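Local coordinates for protein beta-galactosidase (PDB 3TTY) that hydrolyses terminal beta-D-galactose residues from beta-galactosides, probably in a TIM-barrel active site in which galactose is bound, at residues L611-V619 and F631-F642; R648-I658 and R667-A675. All blocks are in the same frame, centred on the assembly; numbering follows the deposited sequence.

Contact 1 (L611-V619 and F631-F642)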
loop_
_atom_site.group_PDB
_atom_site.type_symbol
_atom_site.label_atom_id
_atom_site.label_comp_id
_atom_site.label_asym_id
_atom_site.label_seq_id
_atom_site.Cartn_x
_atom_site.Cartn_y
_atom_site.Cartn_z
ATOM N N LEU A 611 42.006 -16.512 9.670
ATOM C CA LEU A 611 41.914 -17.949 9.838
ATOM C C LEU A 611 41.098 -18.449 8.660
ATOM O O LEU A 611 40.270 -17.710 8.127
ATOM C CB LEU A 611 41.148 -18.250 11.121
ATOM C CG LEU A 611 41.662 -19.237 12.163
ATOM C CD1 LEU A 611 43.165 -19.125 12.386
ATOM C CD2 LEU A 611 40.901 -19.009 13.454
ATOM N N ASN A 612 41.331 -19.687 8.239
ATOM C CA ASN A 612 40.439 -20.338 7.288
ATOM C C ASN A 612 39.427 -21.170 8.051
ATOM O O ASN A 612 39.809 -21.980 8.889
ATOM C CB ASN A 612 41.217 -21.209 6.303
ATOM C CG ASN A 612 42.005 -20.386 5.306
ATOM O OD1 ASN A 612 41.447 -19.868 4.338
ATOM N ND2 ASN A 612 43.307 -20.247 5.545
ATOM N N THR A 613 38.142 -20.960 7.778
ATOM C CA THR A 613 37.087 -21.665 8.502
ATOM C C THR A 613 35.940 -22.025 7.581
ATOM O O THR A 613 35.807 -21.465 6.502
ATOM C CB THR A 613 36.516 -20.826 9.669
ATOM O OG1 THR A 613 35.928 -19.630 9.149
ATOM C CG2 THR A 613 37.600 -20.473 10.684
ATOM N N PRO A 614 35.104 -22.976 8.011
ATOM C CA PRO A 614 33.941 -23.405 7.233
ATOM C C PRO A 614 32.939 -22.278 7.082
ATOM O O PRO A 614 33.021 -21.287 7.807
ATOM C CB PRO A 614 33.342 -24.528 8.091
ATOM C CG PRO A 614 34.476 -25.020 8.921
ATOM C CD PRO A 614 35.301 -23.801 9.214
ATOM N N ASP A 615 32.001 -22.435 6.152
ATOM C CA ASP A 615 30.970 -21.433 5.931
ATOM C C ASP A 615 30.178 -21.207 7.210
ATOM O O ASP A 615 29.754 -22.159 7.863
ATOM C CB ASP A 615 30.021 -21.852 4.800
ATOM C CG ASP A 615 30.706 -21.894 3.441
ATOM O OD1 ASP A 615 31.875 -21.448 3.345
ATOM O OD2 ASP A 615 30.071 -22.366 2.467
ATOM N N GLY A 616 29.988 -19.942 7.566
ATOM C CA GLY A 616 29.179 -19.596 8.716
ATOM C C GLY A 616 29.963 -19.560 10.008
ATOM O O GLY A 616 29.396 -19.367 11.073
ATOM N N VAL A 617 31.270 -19.763 9.919
ATOM C CA VAL A 617 32.114 -19.643 11.092
ATOM C C VAL A 617 32.872 -18.333 10.978
ATOM O O VAL A 617 33.871 -18.228 10.265
ATOM C CB VAL A 617 33.097 -20.822 11.236
ATOM C CG1 VAL A 617 34.069 -20.573 12.398
ATOM C CG2 VAL A 617 32.329 -22.124 11.426
ATOM N N GLU A 618 32.380 -17.328 11.680
ATOM C CA GLU A 618 32.932 -15.997 11.567
ATOM C C GLU A 618 34.175 -15.833 12.428
ATOM O O GLU A 618 34.206 -16.247 13.591
ATOM C CB GLU A 618 31.874 -14.972 11.959
ATOM C CG GLU A 618 32.396 -13.557 12.084
ATOM C CD GLU A 618 31.335 -12.617 12.606
ATOM O OE1 GLU A 618 30.211 -13.088 12.881
ATOM O OE2 GLU A 618 31.633 -11.417 12.759
ATOM N N VAL A 619 35.209 -15.234 11.852
ATOM C CA VAL A 619 36.376 -14.892 12.638
ATOM C C VAL A 619 36.692 -13.398 12.557
ATOM O O VAL A 619 36.749 -12.825 11.471
ATOM C CB VAL A 619 37.601 -15.708 12.207
ATOM C CG1 VAL A 619 38.768 -15.422 13.139
ATOM C CG2 VAL A 619 37.266 -17.193 12.194
ATOM N N PHE A 631 38.168 -13.860 17.755
ATOM C CA PHE A 631 36.815 -14.253 18.095
ATOM C C PHE A 631 36.294 -15.214 17.039
ATOM O O PHE A 631 36.107 -14.839 15.880
ATOM C CB PHE A 631 35.917 -13.017 18.221
ATOM C CG PHE A 631 36.256 -12.145 19.406
ATOM C CD1 PHE A 631 35.461 -12.153 20.546
ATOM C CD2 PHE A 631 37.377 -11.329 19.383
ATOM C CE1 PHE A 631 35.780 -11.370 21.640
ATOM C CE2 PHE A 631 37.698 -10.532 20.473
ATOM C CZ PHE A 631 36.896 -10.554 21.609
ATOM N N VAL A 632 36.082 -16.465 17.433
ATOM C CA VAL A 632 35.575 -17.468 16.513
ATOM C C VAL A 632 34.139 -17.776 16.863
ATOM O O VAL A 632 33.826 -18.114 18.004
ATOM C CB VAL A 632 36.380 -18.763 16.566
ATOM C CG1 VAL A 632 35.900 -19.718 15.481
ATOM C CG2 VAL A 632 37.857 -18.464 16.414
ATOM N N MET A 633 33.262 -17.655 15.873
ATOM C CA MET A 633 31.835 -17.694 16.127
ATOM C C MET A 633 31.146 -18.557 15.103
ATOM O O MET A 633 31.125 -18.247 13.916
ATOM C CB MET A 633 31.282 -16.275 16.169
ATOM C CG MET A 633 31.969 -15.469 17.283
ATOM S SD MET A 633 31.872 -13.689 17.150
ATOM C CE MET A 633 32.843 -13.375 15.671
ATOM N N ASN A 634 30.597 -19.666 15.577
ATOM C CA ASN A 634 29.953 -20.623 14.702
ATOM C C ASN A 634 28.465 -20.378 14.637
ATOM O O ASN A 634 27.749 -20.737 15.557
ATOM C CB ASN A 634 30.211 -22.047 15.194
ATOM C CG ASN A 634 29.586 -23.087 14.299
ATOM O OD1 ASN A 634 29.096 -22.771 13.207
ATOM N ND2 ASN A 634 29.600 -24.343 14.746
ATOM N N HIS A 635 28.002 -19.777 13.547
ATOM C CA HIS A 635 26.580 -19.504 13.366
ATOM C C HIS A 635 25.761 -20.732 12.947
ATOM O O HIS A 635 24.527 -20.704 12.988
ATOM C CB HIS A 635 26.386 -18.365 12.357
ATOM C CG HIS A 635 27.031 -17.075 12.773
ATOM N ND1 HIS A 635 26.461 -16.224 13.693
ATOM C CD2 HIS A 635 28.193 -16.493 12.392
ATOM C CE1 HIS A 635 27.245 -15.174 13.865
ATOM N NE2 HIS A 635 28.303 -15.312 13.087
ATOM N N ASN A 636 26.445 -21.802 12.543
ATOM C CA ASN A 636 25.765 -23.030 12.117
ATOM C C ASN A 636 25.091 -23.766 13.271
ATOM O O ASN A 636 25.541 -23.689 14.414
ATOM C CB ASN A 636 26.740 -23.981 11.418
ATOM C CG ASN A 636 27.454 -23.334 10.264
ATOM O OD1 ASN A 636 26.933 -23.278 9.151
ATOM N ND2 ASN A 636 28.662 -22.847 10.515
ATOM N N ALA A 637 24.014 -24.485 12.963
ATOM C CA ALA A 637 23.310 -25.280 13.973
ATOM C C ALA A 637 24.019 -26.615 14.212
ATOM O O ALA A 637 23.516 -27.479 14.933
ATOM C CB ALA A 637 21.855 -25.512 13.555
ATOM N N GLU A 638 25.192 -26.769 13.604
ATOM C CA GLU A 638 25.953 -28.008 13.699
ATOM C C GLU A 638 27.377 -27.718 14.164
ATOM O O GLU A 638 27.925 -26.644 13.902
ATOM C CB GLU A 638 25.985 -28.725 12.341
ATOM C CG GLU A 638 24.604 -28.926 11.680
ATOM C CD GLU A 638 24.317 -27.922 10.556
ATOM O OE1 GLU A 638 25.280 -27.408 9.934
ATOM O OE2 GLU A 638 23.119 -27.650 10.291
ATOM N N GLU A 639 27.966 -28.675 14.870
ATOM C CA GLU A 639 29.379 -28.622 15.236
ATOM C C GLU A 639 30.260 -28.459 13.993
ATOM O O GLU A 639 29.963 -29.010 12.929
ATOM C CB GLU A 639 29.755 -29.910 15.965
ATOM C CG GLU A 639 31.133 -29.916 16.581
ATOM C CD GLU A 639 31.436 -31.236 17.269
ATOM O OE1 GLU A 639 31.397 -31.286 18.524
ATOM O OE2 GLU A 639 31.703 -32.226 16.547
ATOM N N MET A 640 31.355 -27.717 14.131
ATOM C CA MET A 640 32.212 -27.417 12.991
ATOM C C MET A 640 33.680 -27.530 13.379
ATOM O O MET A 640 34.041 -27.284 14.531
ATOM C CB MET A 640 31.909 -26.006 12.473
ATOM C CG MET A 640 31.778 -25.894 10.965
ATOM S SD MET A 640 30.265 -26.598 10.306
ATOM C CE MET A 640 30.514 -26.347 8.551
ATOM N N THR A 641 34.528 -27.896 12.421
ATOM C CA THR A 641 35.963 -28.029 12.687
ATOM C C THR A 641 36.811 -27.144 11.774
ATOM O O THR A 641 36.440 -26.856 10.642
ATOM C CB THR A 641 36.442 -29.508 12.594
ATOM O OG1 THR A 641 36.500 -29.920 11.226
ATOM C CG2 THR A 641 35.484 -30.428 13.336
ATOM N N PHE A 642 37.956 -26.703 12.278
ATOM C CA PHE A 642 38.801 -25.797 11.520
ATOM C C PHE A 642 40.228 -25.870 12.023
ATOM O O PHE A 642 40.468 -26.200 13.185
ATOM C CB PHE A 642 38.285 -24.354 11.645
ATOM C CG PHE A 642 38.357 -23.796 13.049
ATOM C CD1 PHE A 642 37.330 -24.024 13.958
ATOM C CD2 PHE A 642 39.451 -23.045 13.461
ATOM C CE1 PHE A 642 37.397 -23.511 15.253
ATOM C CE2 PHE A 642 39.521 -22.519 14.756
ATOM C CZ PHE A 642 38.494 -22.754 15.651
#
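Val617 meets Val632 and Met640 on one face of an antiparallel hairpin, CG1 lying 3.7 Å from Val632 CG1 while CG2 rests against Met640 CG. Both contacts follow from chi1 of 174°, which swings CG1 anti to the backbone N and leaves CG2 beside it. Pro614 extends this apolar face: its ring and the Met640 chain run antiparallel alongside each other, with Pro614 CB only 3.4 Å from Met640 CE, a tight fit. Next to it, Leu611 CD2 and Thr613 CG2 approach the Phe642 ring obliquely. The strands run 164° apart, and Glu618 N and Met633 N exchange bonds with each other's carbonyl O in the hydrogen-bonded pair.

Outward lies the polar end. Asn634 OD1 takes two donors of Asn636, its backbone N in an Asx turn and its ND2 at 2.7 Å, while Asn634 ND2 binds Glu638 O and Pro665 O. Asn636 ND2 also bonds Asp615 O (2.9 Å) in the Pro614-Val617 type II turn. With an alanine at Asn634, Asn636 would probably lose that acceptor and turn more freely, and both carbonyls their donor. On the other face of the hairpin, His635 NE2 gives Glu618 OE1 a nearly straight bond in the ring plane (2.9 Å, 167° at the hydrogen), and Met633 CE packs on Glu618 CD. That carboxylate is shared with Gln333 and His337, so this face docks on and just beyond helix 326-336, where Met633 touches Leu329, whereas Val632 touches Ile664 of strand 661-664 and, beside it in the sheet, Leu672 of strand 669-674.

Contact 2 (R648-I658 and R667-A675)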
loop_
_atom_site.group_PDB
_atom_site.type_symbol
_atom_site.label_atom_id
_atom_site.label_comp_id
_atom_site.label_asym_id
_atom_site.label_seq_id
_atom_site.Cartn_x
_atom_site.Cartn_y
_atom_site.Cartn_z
ATOM N N ARG A 648 50.933 -21.167 19.900
ATOM C CA ARG A 648 50.597 -21.291 21.312
ATOM C C ARG A 648 49.438 -20.352 21.603
ATOM O O ARG A 648 49.599 -19.129 21.570
ATOM C CB ARG A 648 51.787 -20.908 22.190
ATOM C CG ARG A 648 52.816 -22.007 22.374
ATOM C CD ARG A 648 53.883 -21.578 23.371
ATOM N NE ARG A 648 53.293 -20.993 24.574
ATOM C CZ ARG A 648 53.963 -20.748 25.696
ATOM N NH1 ARG A 648 55.255 -21.043 25.776
ATOM N NH2 ARG A 648 53.340 -20.213 26.739
ATOM N N GLN A 649 48.269 -20.920 21.876
ATOM C CA GLN A 649 47.089 -20.106 22.116
ATOM C C GLN A 649 46.066 -20.830 22.980
ATOM O O GLN A 649 45.899 -22.047 22.881
ATOM C CB GLN A 649 46.466 -19.665 20.784
ATOM C CG GLN A 649 46.180 -20.804 19.822
ATOM C CD GLN A 649 45.812 -20.330 18.420
ATOM O OE1 GLN A 649 45.424 -19.177 18.219
ATOM N NE2 GLN A 649 45.941 -21.221 17.443
ATOM N N ARG A 650 45.386 -20.078 23.833
ATOM C CA ARG A 650 44.310 -20.653 24.623
ATOM C C ARG A 650 42.959 -20.015 24.317
ATOM O O ARG A 650 42.865 -18.846 23.938
ATOM C CB ARG A 650 44.608 -20.571 26.125
ATOM C CG ARG A 650 44.787 -19.171 26.650
ATOM C CD ARG A 650 44.960 -19.159 28.158
ATOM N NE ARG A 650 45.458 -17.863 28.610
ATOM C CZ ARG A 650 44.834 -17.072 29.477
ATOM N NH1 ARG A 650 43.678 -17.449 30.016
ATOM N NH2 ARG A 650 45.375 -15.908 29.814
ATOM N N ASP A 651 41.915 -20.813 24.474
ATOM C CA ASP A 651 40.562 -20.328 24.391
ATOM C C ASP A 651 40.239 -19.645 25.713
ATOM O O ASP A 651 40.223 -20.286 26.756
ATOM C CB ASP A 651 39.618 -21.496 24.154
ATOM C CG ASP A 651 38.204 -21.047 23.913
ATOM O OD1 ASP A 651 37.902 -19.878 24.254
ATOM O OD2 ASP A 651 37.403 -21.857 23.393
ATOM N N LEU A 652 40.005 -18.340 25.675
ATOM C CA LEU A 652 39.775 -17.591 26.900
ATOM C C LEU A 652 38.593 -18.154 27.682
ATOM O O LEU A 652 38.577 -18.100 28.910
ATOM C CB LEU A 652 39.536 -16.115 26.582
ATOM C CG LEU A 652 40.568 -15.112 27.107
ATOM C CD1 LEU A 652 41.958 -15.738 27.245
ATOM C CD2 LEU A 652 40.610 -13.869 26.231
ATOM N N LEU A 653 37.617 -18.709 26.967
ATOM C CA LEU A 653 36.348 -19.100 27.576
ATOM C C LEU A 653 36.383 -20.475 28.252
ATOM O O LEU A 653 35.673 -20.699 29.234
ATOM C CB LEU A 653 35.216 -19.040 26.549
ATOM C CG LEU A 653 34.853 -17.661 25.986
ATOM C CD1 LEU A 653 33.765 -17.782 24.915
ATOM C CD2 LEU A 653 34.415 -16.720 27.098
ATOM N N THR A 654 37.198 -21.386 27.723
ATOM C CA THR A 654 37.371 -22.714 28.316
ATOM C C THR A 654 38.664 -22.842 29.126
ATOM O O THR A 654 38.787 -23.721 29.973
ATOM C CB THR A 654 37.358 -23.832 27.245
ATOM O OG1 THR A 654 38.458 -23.655 26.340
ATOM C CG2 THR A 654 36.057 -23.814 26.465
ATOM N N GLY A 655 39.623 -21.965 28.865
ATOM C CA GLY A 655 40.929 -22.051 29.489
ATOM C C GLY A 655 41.834 -23.077 28.812
ATOM O O GLY A 655 42.999 -23.226 29.186
ATOM N N LYS A 656 41.305 -23.787 27.817
ATOM C CA LYS A 656 42.063 -24.840 27.139
ATOM C C LYS A 656 43.068 -24.312 26.121
ATOM O O LYS A 656 42.953 -23.187 25.640
ATOM C CB LYS A 656 41.122 -25.859 26.477
ATOM C CG LYS A 656 40.333 -26.676 27.489
ATOM C CD LYS A 656 39.423 -27.713 26.849
ATOM C CE LYS A 656 38.651 -28.471 27.933
ATOM N NZ LYS A 656 37.687 -29.472 27.391
ATOM N N THR A 657 44.060 -25.137 25.805
ATOM C CA THR A 657 45.066 -24.782 24.822
ATOM C C THR A 657 44.653 -25.353 23.475
ATOM O O THR A 657 44.346 -26.536 23.361
ATOM C CB THR A 657 46.443 -25.335 25.213
ATOM O OG1 THR A 657 46.804 -24.847 26.513
ATOM C CG2 THR A 657 47.499 -24.911 24.204
ATOM N N ILE A 658 44.632 -24.503 22.457
ATOM C CA ILE A 658 44.160 -24.913 21.142
ATOM C C ILE A 658 45.285 -24.862 20.106
ATOM O O ILE A 658 46.059 -23.909 20.069
ATOM C CB ILE A 658 42.961 -24.054 20.686
ATOM C CG1 ILE A 658 41.637 -24.714 21.081
ATOM C CG2 ILE A 658 42.970 -23.880 19.192
ATOM C CD1 ILE A 658 41.285 -24.603 22.550
ATOM N N ARG A 667 26.536 -22.934 17.441
ATOM C CA ARG A 667 26.354 -21.660 18.139
ATOM C C ARG A 667 27.531 -21.289 19.032
ATOM O O ARG A 667 27.422 -20.387 19.864
ATOM C CB ARG A 667 25.080 -21.688 18.983
ATOM C CG ARG A 667 23.826 -21.298 18.232
ATOM C CD ARG A 667 23.348 -22.376 17.282
ATOM N NE ARG A 667 22.471 -21.794 16.268
ATOM C CZ ARG A 667 21.229 -22.189 16.012
ATOM N NH1 ARG A 667 20.686 -23.195 16.681
ATOM N NH2 ARG A 667 20.534 -21.570 15.067
ATOM N N GLY A 668 28.652 -21.979 18.856
ATOM C CA GLY A 668 29.762 -21.859 19.785
ATOM C C GLY A 668 30.581 -20.598 19.601
ATOM O O GLY A 668 30.540 -19.969 18.549
ATOM N N VAL A 669 31.325 -20.233 20.638
ATOM C CA VAL A 669 32.217 -19.083 20.585
ATOM C C VAL A 669 33.533 -19.463 21.251
ATOM O O VAL A 669 33.539 -20.028 22.345
ATOM C CB VAL A 669 31.622 -17.851 21.326
ATOM C CG1 VAL A 669 32.626 -16.710 21.392
ATOM C CG2 VAL A 669 30.332 -17.392 20.662
ATOM N N MET A 670 34.640 -19.163 20.578
ATOM C CA MET A 670 35.959 -19.296 21.167
ATOM C C MET A 670 36.645 -17.951 21.016
ATOM O O MET A 670 36.404 -17.223 20.055
ATOM C CB MET A 670 36.772 -20.377 20.451
ATOM C CG MET A 670 36.032 -21.710 20.264
ATOM S SD MET A 670 36.915 -22.905 19.234
ATOM C CE MET A 670 38.430 -23.070 20.173
ATOM N N ILE A 671 37.489 -17.617 21.979
ATOM C CA ILE A 671 38.299 -16.420 21.894
ATOM C C ILE A 671 39.751 -16.841 22.065
ATOM O O ILE A 671 40.243 -16.993 23.186
ATOM C CB ILE A 671 37.906 -15.395 22.969
ATOM C CG1 ILE A 671 36.401 -15.113 22.916
ATOM C CG2 ILE A 671 38.695 -14.120 22.802
ATOM C CD1 ILE A 671 35.919 -14.228 24.035
ATOM N N LEU A 672 40.424 -17.044 20.939
ATOM C CA LEU A 672 41.801 -17.509 20.936
ATOM C C LEU A 672 42.746 -16.382 21.275
ATOM O O LEU A 672 42.767 -15.368 20.590
ATOM C CB LEU A 672 42.149 -18.079 19.568
ATOM C CG LEU A 672 41.831 -19.558 19.336
ATOM C CD1 LEU A 672 40.922 -20.142 20.430
ATOM C CD2 LEU A 672 41.256 -19.774 17.943
ATOM N N GLU A 673 43.526 -16.564 22.334
ATOM C CA GLU A 673 44.537 -15.595 22.744
ATOM C C GLU A 673 45.899 -15.976 22.170
ATOM O O GLU A 673 46.434 -17.038 22.488
ATOM C CB GLU A 673 44.615 -15.528 24.274
ATOM C CG GLU A 673 45.624 -14.537 24.826
ATOM C CD GLU A 673 45.629 -14.506 26.346
ATOM O OE1 GLU A 673 45.789 -15.584 26.954
ATOM O OE2 GLU A 673 45.467 -13.410 26.933
ATOM N N ARG A 674 46.453 -15.109 21.325
ATOM C CA ARG A 674 47.751 -15.358 20.700
ATOM C C ARG A 674 48.582 -14.076 20.597
ATOM O O ARG A 674 48.216 -13.043 21.153
ATOM C CB ARG A 674 47.562 -15.990 19.321
ATOM C CG ARG A 674 46.618 -15.219 18.422
ATOM C CD ARG A 674 46.579 -15.801 17.013
ATOM N NE ARG A 674 45.958 -14.888 16.050
ATOM C CZ ARG A 674 46.620 -13.974 15.337
ATOM N NH1 ARG A 674 47.940 -13.839 15.467
ATOM N NH2 ARG A 674 45.968 -13.192 14.480
ATOM N N ALA A 675 49.706 -14.141 19.891
ATOM C CA ALA A 675 50.564 -12.968 19.733
ATOM C C ALA A 675 50.495 -12.402 18.312
ATOM O O ALA A 675 50.307 -11.196 18.119
ATOM C CB ALA A 675 52.012 -13.297 20.123
HETATM O O HOH W 1 34.908 -21.800 23.814
#
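An antiparallel strand pair of the C-terminal beta domain, the short, weakly bonded strand 649-651 against 669-674 with axes 4.5 Å apart and directions 156° from each other, ends in an Asx turn at Asp651. Glu673 N bonds Arg650 O at 2.9 Å, whereas the return bond from Arg650 N is weak; beyond the pair, Leu652 N reaches Ile671 O at 2.8 Å. On the partly exposed face Arg650 and Glu673 form a salt bridge, Arg650 NE 2.8 Å from Glu673 OE1, which lies over a face of the guanidinium, the two planes 65° apart. Leu652 CD1 lies over the same face, displaced toward the rim. Leu652 CD2 also meets Ile671 CG2, and Leu653 CD1 meets Val669 CG1; these leucines continue onto Leu386 of helix 371-386, and Leu653 onto Tyr332 of helix 326-336. On the other face, Ile658 CG1 touches Met670 CE at 3.7 Å. Asp651 lays its carboxylate across Met670 because chi1 (-174°) sets CG anti to the backbone N. There OD1 accepts Ile671 N at 3.2 Å and Leu653 N from opposite faces of its plane, while a water, very close to OD2, donates to Val669 O at 2.7 Å.

In the fold
Contacts 1 and 2 build neighbouring parts of one five-stranded antiparallel sheet, their centres about 14 Å apart; contact 1 also brings in strand 640-643, paired with 661-664. Strands 627-634 and 669-674 are adjacent, and Val632 N with Met670 O (2.7 Å) and Asn634 N with Gly668 O make probable hydrogen bonds that join the contacts directly. Each is partly buried: nine of 18 touching residues are buried in contact 1, six of 13 in contact 2. Contact 1 lies at the 617-624 edge, and its buried charge is met by His and Gln partners; contact 2, nearer the 657-658 edge, carries a more exposed Arg-Glu pair beside a buried aspartate. Both lean on helix 326-336, contact 2 also on helix 371-386.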